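Local coordinates for protein transport protein HOFQ (Aggregatibacter actinomycetemcomitans, PDB 2Y3M) that probably serves as the outer-membrane secretin for DNA uptake in natural competence, its extra-membranous domains binding DNA, at residues 110-115 and 163-168. Sequence-based numbering, arbitrary orientation.
Sequences IKLHFA and IKELDK
Asp167 reaches from just beyond the end of helix 153-166 into the turn that follows strand 106-111, and its carboxylate takes three successive backbone N-H groups there. His113 N is shared between both oxygens, at 3.0 Å from Asp167 OD2 and 3.1 Å from Asp167 OD1, each through a syn lone pair. Phe114 N gives the shortest bond, 2.8 Å to Asp167 OD1, from the syn side and 19° out of the carboxylate plane. Ala115 N approaches Asp167 OD1 at 3.1 Å, nearly along the C-O bond and almost straight at 170°. Asp167 OD1 thus accepts from three donors. The carboxylate gets there because CG is anti to the backbone N (chi1 -169°), while the backbone of Asp167 makes an inverse gamma turn as the chain leaves the helix.

Leu112 adds an apolar contact beside the carboxylate, its CD2 packing against Asp167 CG at 3.6 Å. Asp167 OD2 lies in the plane of the His113 ring, off its edge, 4.0 Å from His113 CD2. The Phe114 ring turns an edge to Asp167 O.

Beside this polar site, toward Ile110 and Ile163, the contact is apolar. Ile163 CG2 touches Ile110 CG2 and Leu112 CD2, both at 3.6 Å. Leu147 of strand 146-151 and Leu124 of helix 117-125 also touch Ile163, so this part of helix 153-166 packs against both the sheet and helix 117-125. Leu112 and Asn145 pair through their backbones, and Asn145 ND2 bonds Ala115 O.

One side chain therefore satisfies three consecutive backbone amides in the turn after the strand. The four hydrogen bonds tie the C-terminal end of the helix to this turn, and the converging N-H dipoles would probably favour a negative charge on Asp167.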
ATOM      1  N   ILE B 110      20.358   7.987  25.736  1.00 38.96           N
ATOM      2  CA  ILE B 110      21.044   9.169  25.252  1.00 37.90           C
ATOM      3  C   ILE B 110      20.091   9.988  24.392  1.00 37.33           C
ATOM      4  O   ILE B 110      19.532   9.496  23.411  1.00 36.54           O
ATOM      5  CB  ILE B 110      22.367   8.806  24.540  1.00 36.32           C
ATOM      6  CG1 ILE B 110      23.271   8.037  25.516  1.00 38.56           C
ATOM      7  CG2 ILE B 110      23.083  10.061  24.066  1.00 36.35           C
ATOM      8  CD1 ILE B 110      24.286   7.136  24.868  1.00 38.23           C
ATOM      9  N   LYS B 111      19.879  11.232  24.805  1.00 38.91           N
ATOM     10  CA  LYS B 111      18.986  12.141  24.112  1.00 39.53           C
ATOM     11  C   LYS B 111      19.829  13.056  23.242  1.00 39.06           C
ATOM     12  O   LYS B 111      20.617  13.846  23.753  1.00 40.48           O
ATOM     13  CB  LYS B 111      18.190  12.971  25.117  1.00 42.62           C
ATOM     14  CG  LYS B 111      17.364  12.155  26.090  1.00 44.70           C
ATOM     15  CD  LYS B 111      16.605  13.063  27.035  1.00 48.94           C
ATOM     16  CE  LYS B 111      15.529  12.310  27.793  1.00 52.14           C
ATOM     17  NZ  LYS B 111      14.677  13.253  28.585  1.00 57.31           N
ATOM     18  N   LEU B 112      19.666  12.956  21.929  1.00 38.08           N
ATOM     19  CA  LEU B 112      20.475  13.767  21.023  1.00 38.73           C
ATOM     20  C   LEU B 112      19.917  15.172  20.863  1.00 42.14           C
ATOM     21  O   LEU B 112      18.713  15.385  20.994  1.00 43.50           O
ATOM     22  CB  LEU B 112      20.629  13.078  19.674  1.00 37.40           C
ATOM     23  CG  LEU B 112      21.304  11.710  19.748  1.00 34.87           C
ATOM     24  CD1 LEU B 112      21.149  11.009  18.427  1.00 35.14           C
ATOM     25  CD2 LEU B 112      22.777  11.829  20.136  1.00 33.63           C
ATOM     26  N   HIS B 113      20.804  16.126  20.591  1.00 44.50           N
ATOM     27  CA  HIS B 113      20.423  17.537  20.491  1.00 48.78           C
ATOM     28  C   HIS B 113      20.728  18.141  19.121  1.00 51.51           C
ATOM     29  O   HIS B 113      20.110  19.133  18.730  1.00 55.65           O
ATOM     30  CB  HIS B 113      21.113  18.361  21.586  1.00 51.29           C
ATOM     31  CG  HIS B 113      20.669  18.020  22.975  1.00 50.73           C
ATOM     32  ND1 HIS B 113      19.658  18.697  23.622  1.00 53.65           N
ATOM     33  CD2 HIS B 113      21.102  17.074  23.843  1.00 48.53           C
ATOM     34  CE1 HIS B 113      19.484  18.180  24.826  1.00 53.11           C
ATOM     35  NE2 HIS B 113      20.350  17.196  24.985  1.00 49.89           N
ATOM     36  N   PHE B 114      21.687  17.559  18.403  1.00 49.95           N
ATOM     37  CA  PHE B 114      22.126  18.135  17.130  1.00 53.76           C
ATOM     38  C   PHE B 114      22.193  17.126  15.986  1.00 52.15           C
ATOM     39  O   PHE B 114      21.857  17.452  14.851  1.00 55.59           O
ATOM     40  CB  PHE B 114      23.468  18.860  17.291  1.00 56.92           C
ATOM     41  CG  PHE B 114      23.439  19.967  18.312  1.00 59.86           C
ATOM     42  CD1 PHE B 114      22.907  21.215  17.993  1.00 65.18           C
ATOM     43  CD2 PHE B 114      23.939  19.760  19.596  1.00 57.99           C
ATOM     44  CE1 PHE B 114      22.872  22.239  18.936  1.00 68.69           C
ATOM     45  CE2 PHE B 114      23.911  20.778  20.549  1.00 61.52           C
ATOM     46  CZ  PHE B 114      23.378  22.019  20.218  1.00 66.90           C
ATOM     47  N   ALA B 115      22.624  15.908  16.293  1.00 47.74           N
ATOM     48  CA  ALA B 115      22.734  14.852  15.292  1.00 46.53           C
ATOM     49  C   ALA B 115      21.452  14.022  15.198  1.00 44.57           C
ATOM     50  O   ALA B 115      20.634  14.028  16.120  1.00 43.41           O
ATOM     51  CB  ALA B 115      23.934  13.954  15.605  1.00 43.79           C
ATOM     52  N   ILE B 163      29.177   9.023  21.521  1.00 39.57           N
ATOM     53  CA  ILE B 163      27.930   9.594  21.022  1.00 40.26           C
ATOM     54  C   ILE B 163      27.841  11.082  21.331  1.00 42.36           C
ATOM     55  O   ILE B 163      27.413  11.870  20.486  1.00 43.73           O
ATOM     56  CB  ILE B 163      26.701   8.841  21.573  1.00 40.83           C
ATOM     57  CG1 ILE B 163      26.579   7.481  20.880  1.00 40.10           C
ATOM     58  CG2 ILE B 163      25.422   9.662  21.383  1.00 42.14           C
ATOM     59  CD1 ILE B 163      25.694   6.494  21.599  1.00 42.19           C
ATOM     60  N   LYS B 164      28.273  11.460  22.531  1.00 43.70           N
ATOM     61  CA  LYS B 164      28.252  12.853  22.951  1.00 47.18           C
ATOM     62  C   LYS B 164      29.243  13.737  22.191  1.00 48.30           C
ATOM     63  O   LYS B 164      29.018  14.943  22.060  1.00 52.01           O
ATOM     64  CB  LYS B 164      28.422  12.966  24.469  1.00 50.07           C
ATOM     65  CG  LYS B 164      27.168  12.517  25.227  1.00 53.29           C
ATOM     66  CD  LYS B 164      27.159  12.952  26.680  1.00 60.07           C
ATOM     67  CE  LYS B 164      25.769  12.736  27.273  1.00 65.44           C
ATOM     68  NZ  LYS B 164      25.711  13.019  28.732  1.00 73.53           N
ATOM     69  N   GLU B 165      30.319  13.140  21.680  1.00 46.43           N
ATOM     70  CA  GLU B 165      31.243  13.860  20.802  1.00 49.09           C
ATOM     71  C   GLU B 165      30.648  14.059  19.414  1.00 50.38           C
ATOM     72  O   GLU B 165      30.875  15.086  18.777  1.00 54.79           O
ATOM     73  CB  GLU B 165      32.598  13.145  20.686  1.00 48.54           C
ATOM     74  CG  GLU B 165      33.476  13.205  21.933  1.00 49.00           C
ATOM     75  CD  GLU B 165      33.493  14.578  22.619  1.00 52.80           C
ATOM     76  OE1 GLU B 165      33.622  15.623  21.936  1.00 56.29           O
ATOM     77  OE2 GLU B 165      33.392  14.596  23.860  1.00 52.98           O
ATOM     78  N   LEU B 166      29.888  13.069  18.956  1.00 47.58           N
ATOM     79  CA  LEU B 166      29.278  13.111  17.630  1.00 49.22           C
ATOM     80  C   LEU B 166      28.027  13.983  17.603  1.00 50.88           C
ATOM     81  O   LEU B 166      27.566  14.384  16.531  1.00 53.93           O
ATOM     82  CB  LEU B 166      28.935  11.697  17.155  1.00 46.75           C
ATOM     83  CG  LEU B 166      30.066  10.752  16.740  1.00 46.90           C
ATOM     84  CD1 LEU B 166      29.543   9.326  16.682  1.00 43.85           C
ATOM     85  CD2 LEU B 166      30.675  11.159  15.406  1.00 50.94           C
ATOM     86  N   ASP B 167      27.489  14.278  18.783  1.00 49.93           N
ATOM     87  CA  ASP B 167      26.257  15.039  18.916  1.00 52.44           C
ATOM     88  C   ASP B 167      26.497  16.555  18.899  1.00 58.35           C
ATOM     89  O   ASP B 167      26.159  17.256  19.856  1.00 61.38           O
ATOM     90  CB  ASP B 167      25.523  14.612  20.194  1.00 51.25           C
ATOM     91  CG  ASP B 167      24.105  15.159  20.278  1.00 54.20           C
ATOM     92  OD1 ASP B 167      23.567  15.622  19.251  1.00 55.72           O
ATOM     93  OD2 ASP B 167      23.526  15.115  21.384  1.00 55.69           O
ATOM     94  N   LYS B 168      27.077  17.052  17.807  1.00 61.64           N
ATOM     95  CA  LYS B 168      27.245  18.495  17.587  1.00 69.04           C
ATOM     96  C   LYS B 168      27.495  18.822  16.117  1.00 73.59           C
ATOM     97  O   LYS B 168      26.553  18.953  15.333  1.00 75.53           O
ATOM     98  CB  LYS B 168      28.354  19.085  18.473  1.00 71.47           C
ATOM     99  CG  LYS B 168      29.673  18.308  18.477  1.00 68.67           C
ATOM    100  CD  LYS B 168      30.510  18.629  19.717  1.00 69.98           C
ATOM    101  CE  LYS B 168      29.913  18.012  20.984  1.00 65.96           C
ATOM    102  NZ  LYS B 168      30.632  18.458  22.212  1.00 68.23           N
TER